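Bifunctional cytochrome P450/NADPH--P450 reductase (Deinococcus aerius, PDB 7F3H) probably hydroxylates organic substrates at a heme iron, using electrons that its fused reductase draws from NADPH, as in other self-sufficient cytochrome P450s. Local coordinates at residues 63-68 and 335-340; 139-144 and 430-435. One frame throughout, in Å; residues are numbered along the deposited sequence.

Interaction 1 of 2, residues 63-68 and 335-340. With HEM (protoporphyrin IX containing Fe), chain E.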
# COMPACT_ATOMS: atom_id res chain seq x y z
N ALA A 63 -6.93 -10.31 -17.01
CA ALA A 63 -6.36 -9.65 -18.19
C ALA A 63 -7.43 -8.83 -18.91
O ALA A 63 -7.19 -7.68 -19.29
CB ALA A 63 -5.76 -10.68 -19.14
N GLU A 64 -8.62 -9.40 -19.06
CA GLU A 64 -9.69 -8.64 -19.70
C GLU A 64 -10.06 -7.40 -18.89
O GLU A 64 -10.18 -6.30 -19.45
CB GLU A 64 -10.91 -9.54 -19.91
CG GLU A 64 -10.63 -10.69 -20.85
CD GLU A 64 -11.89 -11.27 -21.41
OE1 GLU A 64 -12.33 -12.33 -20.91
OE2 GLU A 64 -12.44 -10.67 -22.37
N LEU A 65 -10.21 -7.55 -17.56
CA LEU A 65 -10.60 -6.46 -16.67
C LEU A 65 -9.54 -5.37 -16.55
O LEU A 65 -9.85 -4.27 -16.07
CB LEU A 65 -10.88 -6.99 -15.26
CG LEU A 65 -12.08 -7.90 -15.18
CD1 LEU A 65 -11.95 -8.72 -13.93
CD2 LEU A 65 -13.37 -7.07 -15.20
N THR A 66 -8.31 -5.69 -16.95
CA THR A 66 -7.13 -4.83 -16.99
C THR A 66 -7.01 -4.04 -18.28
O THR A 66 -6.22 -3.09 -18.35
CB THR A 66 -5.86 -5.72 -16.77
OG1 THR A 66 -5.78 -6.21 -15.41
CG2 THR A 66 -4.54 -5.17 -17.33
N ASP A 67 -7.84 -4.34 -19.28
CA ASP A 67 -7.83 -3.62 -20.54
C ASP A 67 -8.51 -2.26 -20.32
O ASP A 67 -9.74 -2.18 -20.20
CB ASP A 67 -8.54 -4.47 -21.59
CG ASP A 67 -8.44 -3.92 -22.99
OD1 ASP A 67 -7.96 -2.77 -23.19
OD2 ASP A 67 -8.89 -4.65 -23.91
N GLU A 68 -7.72 -1.19 -20.29
CA GLU A 68 -8.28 0.11 -19.97
C GLU A 68 -9.19 0.64 -21.08
O GLU A 68 -9.82 1.68 -20.89
CB GLU A 68 -7.16 1.11 -19.67
CG GLU A 68 -6.60 0.97 -18.25
CD GLU A 68 -5.55 2.04 -17.86
OE1 GLU A 68 -4.51 2.17 -18.54
OE2 GLU A 68 -5.75 2.71 -16.83
N TYR A 335 -8.95 -3.74 -4.89
CA TYR A 335 -9.29 -2.59 -5.72
C TYR A 335 -10.01 -3.04 -6.98
O TYR A 335 -9.83 -4.16 -7.46
CB TYR A 335 -8.04 -1.79 -6.04
CG TYR A 335 -6.98 -2.48 -6.89
CD1 TYR A 335 -7.02 -2.43 -8.27
CD2 TYR A 335 -5.91 -3.16 -6.29
CE1 TYR A 335 -6.03 -3.03 -9.04
CE2 TYR A 335 -4.90 -3.77 -7.06
CZ TYR A 335 -4.99 -3.71 -8.45
OH TYR A 335 -4.02 -4.29 -9.27
N ALA A 336 -10.86 -2.14 -7.50
CA ALA A 336 -11.87 -2.50 -8.49
C ALA A 336 -11.82 -1.61 -9.71
O ALA A 336 -11.42 -0.43 -9.65
CB ALA A 336 -13.28 -2.44 -7.90
N VAL A 337 -12.29 -2.19 -10.83
CA VAL A 337 -12.47 -1.48 -12.09
C VAL A 337 -13.96 -1.39 -12.40
O VAL A 337 -14.78 -2.19 -11.95
CB VAL A 337 -11.72 -2.16 -13.26
CG1 VAL A 337 -10.24 -2.00 -13.08
CG2 VAL A 337 -12.10 -3.64 -13.39
N THR A 338 -14.30 -0.41 -13.24
CA THR A 338 -15.67 -0.18 -13.66
C THR A 338 -15.81 -0.36 -15.17
O THR A 338 -14.96 0.11 -15.95
CB THR A 338 -16.12 1.21 -13.26
OG1 THR A 338 -15.74 1.43 -11.89
CG2 THR A 338 -17.63 1.31 -13.41
N ALA A 339 -16.87 -1.04 -15.57
CA ALA A 339 -17.16 -1.30 -16.97
C ALA A 339 -17.56 -0.01 -17.67
O ALA A 339 -18.52 0.65 -17.25
CB ALA A 339 -18.27 -2.35 -17.09
N LEU A 340 -16.82 0.35 -18.74
CA LEU A 340 -17.13 1.56 -19.52
C LEU A 340 -18.39 1.37 -20.34
O LEU A 340 -19.19 2.30 -20.50
CB LEU A 340 -15.95 1.92 -20.43
CG LEU A 340 -14.61 2.19 -19.71
CD1 LEU A 340 -13.46 2.58 -20.69
CD2 LEU A 340 -14.74 3.25 -18.57
CHA HEM E . -1.94 3.87 -6.39
CHB HEM E . 1.26 6.65 -4.00
CHC HEM E . 3.03 2.67 -1.80
CHD HEM E . -0.36 -0.04 -3.96
C1A HEM E . -1.22 4.96 -5.94
C2A HEM E . -1.48 6.33 -6.30
C3A HEM E . -0.58 7.11 -5.68
C4A HEM E . 0.23 6.25 -4.83
CMA HEM E . -0.47 8.66 -5.79
CAA HEM E . -2.53 6.77 -7.33
CBA HEM E . -1.84 6.85 -8.69
CGA HEM E . -2.77 7.35 -9.80
O1A HEM E . -2.31 8.24 -10.56
O2A HEM E . -3.98 7.00 -9.89
C1B HEM E . 2.05 5.82 -3.23
C2B HEM E . 3.18 6.23 -2.40
C3B HEM E . 3.69 5.12 -1.84
C4B HEM E . 2.86 4.00 -2.23
CMB HEM E . 3.71 7.68 -2.31
CAB HEM E . 4.84 4.93 -0.82
CBB HEM E . 5.49 5.93 -0.22
C1C HEM E . 2.26 1.58 -2.17
C2C HEM E . 2.47 0.18 -1.79
C3C HEM E . 1.49 -0.52 -2.40
C4C HEM E . 0.70 0.37 -3.20
CMC HEM E . 3.57 -0.34 -0.82
CAC HEM E . 1.17 -2.00 -2.42
CBC HEM E . 1.90 -2.89 -1.77
C1D HEM E . -1.08 0.78 -4.80
C2D HEM E . -2.23 0.37 -5.61
C3D HEM E . -2.64 1.46 -6.27
C4D HEM E . -1.81 2.59 -5.91
CMD HEM E . -2.86 -1.04 -5.72
CAD HEM E . -3.82 1.48 -7.22
CBD HEM E . -5.00 1.76 -6.33
CGD HEM E . -6.28 1.68 -7.08
O1D HEM E . -7.25 2.25 -6.52
O2D HEM E . -6.34 1.07 -8.20
NA HEM E . -0.20 4.95 -5.02
NB HEM E . 1.89 4.46 -3.11
NC HEM E . 1.16 1.65 -3.02
ND HEM E . -0.86 2.13 -5.01
FE HEM E . 0.54 3.25 -4.15

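Interaction 2 of 2, residues 139-144 and 430-435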
# COMPACT_ATOMS: atom_id res chain seq x y z
N GLY A 139 15.09 -6.20 24.04
CA GLY A 139 14.44 -7.03 25.02
C GLY A 139 12.98 -6.67 25.27
O GLY A 139 12.16 -7.57 25.49
N GLN A 140 12.62 -5.38 25.20
CA GLN A 140 11.23 -4.95 25.26
C GLN A 140 10.52 -5.26 23.94
O GLN A 140 11.15 -5.37 22.87
CB GLN A 140 11.14 -3.46 25.56
CG GLN A 140 12.02 -3.04 26.72
CD GLN A 140 12.02 -1.53 26.93
OE1 GLN A 140 10.97 -0.89 26.95
NE2 GLN A 140 13.21 -0.96 27.12
N ASP A 141 9.20 -5.41 24.02
CA ASP A 141 8.38 -5.71 22.84
C ASP A 141 8.47 -4.60 21.81
O ASP A 141 8.17 -3.44 22.09
CB ASP A 141 6.90 -5.92 23.22
CG ASP A 141 6.66 -7.20 23.95
OD1 ASP A 141 7.59 -8.04 23.99
OD2 ASP A 141 5.56 -7.38 24.49
N VAL A 142 8.87 -4.97 20.60
CA VAL A 142 8.73 -4.12 19.44
C VAL A 142 7.31 -4.26 18.89
O VAL A 142 6.83 -5.39 18.69
CB VAL A 142 9.79 -4.47 18.39
CG1 VAL A 142 9.36 -3.98 16.99
CG2 VAL A 142 11.11 -3.87 18.81
N ARG A 143 6.61 -3.13 18.75
CA ARG A 143 5.27 -3.08 18.14
C ARG A 143 5.46 -2.84 16.64
O ARG A 143 5.62 -1.70 16.18
CB ARG A 143 4.43 -2.00 18.82
CG ARG A 143 4.35 -2.19 20.35
CD ARG A 143 3.28 -1.36 21.02
NE ARG A 143 2.08 -2.15 21.30
CZ ARG A 143 0.86 -1.86 20.82
NH1 ARG A 143 0.68 -0.79 20.04
NH2 ARG A 143 -0.18 -2.63 21.13
N VAL A 144 5.41 -3.93 15.87
CA VAL A 144 5.96 -3.90 14.52
C VAL A 144 5.14 -2.97 13.63
O VAL A 144 5.67 -2.04 13.02
CB VAL A 144 6.04 -5.32 13.95
CG1 VAL A 144 6.42 -5.27 12.48
CG2 VAL A 144 7.07 -6.16 14.76
N ASP A 430 10.81 -14.20 18.26
CA ASP A 430 9.35 -14.31 18.33
C ASP A 430 8.94 -14.89 19.68
O ASP A 430 8.84 -16.12 19.82
CB ASP A 430 8.86 -15.19 17.17
CG ASP A 430 7.36 -15.41 17.18
OD1 ASP A 430 6.64 -14.78 17.98
OD2 ASP A 430 6.91 -16.22 16.34
N PRO A 431 8.70 -14.07 20.70
CA PRO A 431 8.48 -14.62 22.06
C PRO A 431 7.08 -15.12 22.33
O PRO A 431 6.88 -15.74 23.38
CB PRO A 431 8.80 -13.43 22.98
CG PRO A 431 8.36 -12.25 22.20
CD PRO A 431 8.69 -12.59 20.72
N TYR A 432 6.08 -14.77 21.52
CA TYR A 432 4.69 -15.09 21.84
C TYR A 432 4.04 -16.06 20.86
O TYR A 432 2.83 -16.26 20.94
CB TYR A 432 3.85 -13.81 21.91
CG TYR A 432 4.34 -12.77 22.89
CD1 TYR A 432 4.89 -13.14 24.12
CD2 TYR A 432 4.29 -11.42 22.58
CE1 TYR A 432 5.37 -12.18 25.01
CE2 TYR A 432 4.75 -10.46 23.45
CZ TYR A 432 5.29 -10.85 24.66
OH TYR A 432 5.74 -9.89 25.51
N ASP A 433 4.80 -16.65 19.94
CA ASP A 433 4.21 -17.49 18.91
C ASP A 433 3.13 -16.72 18.15
O ASP A 433 1.95 -17.08 18.15
CB ASP A 433 3.63 -18.78 19.51
CG ASP A 433 4.64 -19.58 20.29
OD1 ASP A 433 5.87 -19.49 20.00
OD2 ASP A 433 4.20 -20.32 21.19
N TYR A 434 3.53 -15.58 17.57
CA TYR A 434 2.55 -14.67 16.96
C TYR A 434 1.60 -15.45 16.06
O TYR A 434 2.03 -16.22 15.20
CB TYR A 434 3.26 -13.55 16.17
CG TYR A 434 2.26 -12.70 15.42
CD1 TYR A 434 1.27 -11.99 16.11
CD2 TYR A 434 2.27 -12.65 14.04
CE1 TYR A 434 0.35 -11.24 15.42
CE2 TYR A 434 1.35 -11.90 13.35
CZ TYR A 434 0.39 -11.21 14.02
OH TYR A 434 -0.52 -10.46 13.29
N HIS A 435 0.30 -15.35 16.35
CA HIS A 435 -0.73 -15.87 15.46
C HIS A 435 -1.20 -14.74 14.54
O HIS A 435 -1.69 -13.71 15.02
CB HIS A 435 -1.91 -16.47 16.23
CG HIS A 435 -2.86 -17.25 15.36
ND1 HIS A 435 -4.05 -16.73 14.91
CD2 HIS A 435 -2.75 -18.48 14.82
CE1 HIS A 435 -4.66 -17.62 14.15
NE2 HIS A 435 -3.89 -18.69 14.07

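Interaction 1 of 2, residues 63-68 and 335-340
Val-337 meets Leu-65 through the methyl that its first torsion wedges between its own backbone N and carbonyl carbon: with CG1 anti to the carbonyl carbon (chi1 -69°), CG2 takes that inner position and faces Leu-65 of helix 59-65. There CG2 of Val-337 lies 3.6 Å from Leu-65 O and 4.0 Å from Leu-65 CB, with Leu-65 CD2 only slightly farther off. The two side chains cross obliquely, and the methyl meets both the carbonyl oxygen and the aliphatic base of the leucine. Strand 356-359 and Phe-71 pack on Leu-65 as well, so Leu-65 lies between its helix and strands 71-72, 336-339 and 356-359 of the mixed sheet. A second touch follows just past the far end of the strand, where CD1 of Leu-340 comes within 3.8 Å of Glu-68 O. OE1 of Glu-68 is hydrogen-bonded to Met-402 N.

At the start of 335-340 the chain reaches the heme: Tyr-335 of the heme pocket comes immediately before strand 336-339. Tyr-335 holds its ring beside one propionate, CD1 standing 3.6 Å from HEM O2D, while CE2 lies 3.7 Å from the methyl carbon CMD of the porphyrin. The tyrosine OH is hydrogen-bonded to Lys-396 O. With an alanine at Tyr-335, the propionate and the CMD methyl would probably lose their ring neighbour, and Lys-396 O its phenolic partner.

Between the two segments the chemistry is thus that of methyl groups against aliphatic carbon and the backbone carbonyl oxygens of Leu-65 and Glu-68. With no polar pair between them, the fit of helix 59-65 and the residues after it against 335-340 rests on van der Waals contact.

Interaction 2 of 2, residues 139-144 and 430-435
A single hydrogen bond joins Asp-141 to Tyr-432 across the surface: the phenol OH of Tyr-432 donates to Asp-141 OD2 at 2.7 Å, meeting the syn lone pair of that oxygen. The side chains approach from opposite directions, and the carboxylate lies at the edge of the ring, OD2 near the ring plane, with the two planes turned 86° apart. The other oxygen, Asp-141 OD1, forms a salt bridge with Arg-452 of strand 450-455, the middle strand of the small antiparallel sheet to which 142-143 belongs.

Apolar contact to the ring comes from within its own segment through Pro-431, whose CG sits 3.9 Å above the ring plane, over its centre, a CH-pi type of approach. Ala-450, part of strand 450-455, also touches the tyrosine.

Within the loop, Asp-430 OD1 accepts the backbone N-H of Tyr-434, N to OD1 3.2 Å, in a nearly straight bond (167°), while Asp-430 OD2 pairs with Arg-285 of helix 254-285.

Both carboxylate oxygens of Asp-141 are therefore engaged, one by a neutral phenol and one by a guanidinium, an arrangement that would probably favour the charged form of the aspartate.

The two contacts lie on opposite sides of the chain's centre, 40 Å apart between centres and about 21 Å at their nearest atoms, without touching. Interaction 1 belongs to the mixed five-stranded sheet beside the heme, joining helix 59-65 to strand 336-339; interaction 2 belongs to the three-stranded antiparallel sheet, joining segment 139-144, which holds strand 142-143, to the loop after strand 426-429. Along the chain the segments alternate, in the order 63-68, 139-144, 335-340, 430-435, so each contact ties an early part of the P450 domain to a late one. The interleaved pairings join sequence-distant parts of that domain at two separate places, one near the heme and one at the surface.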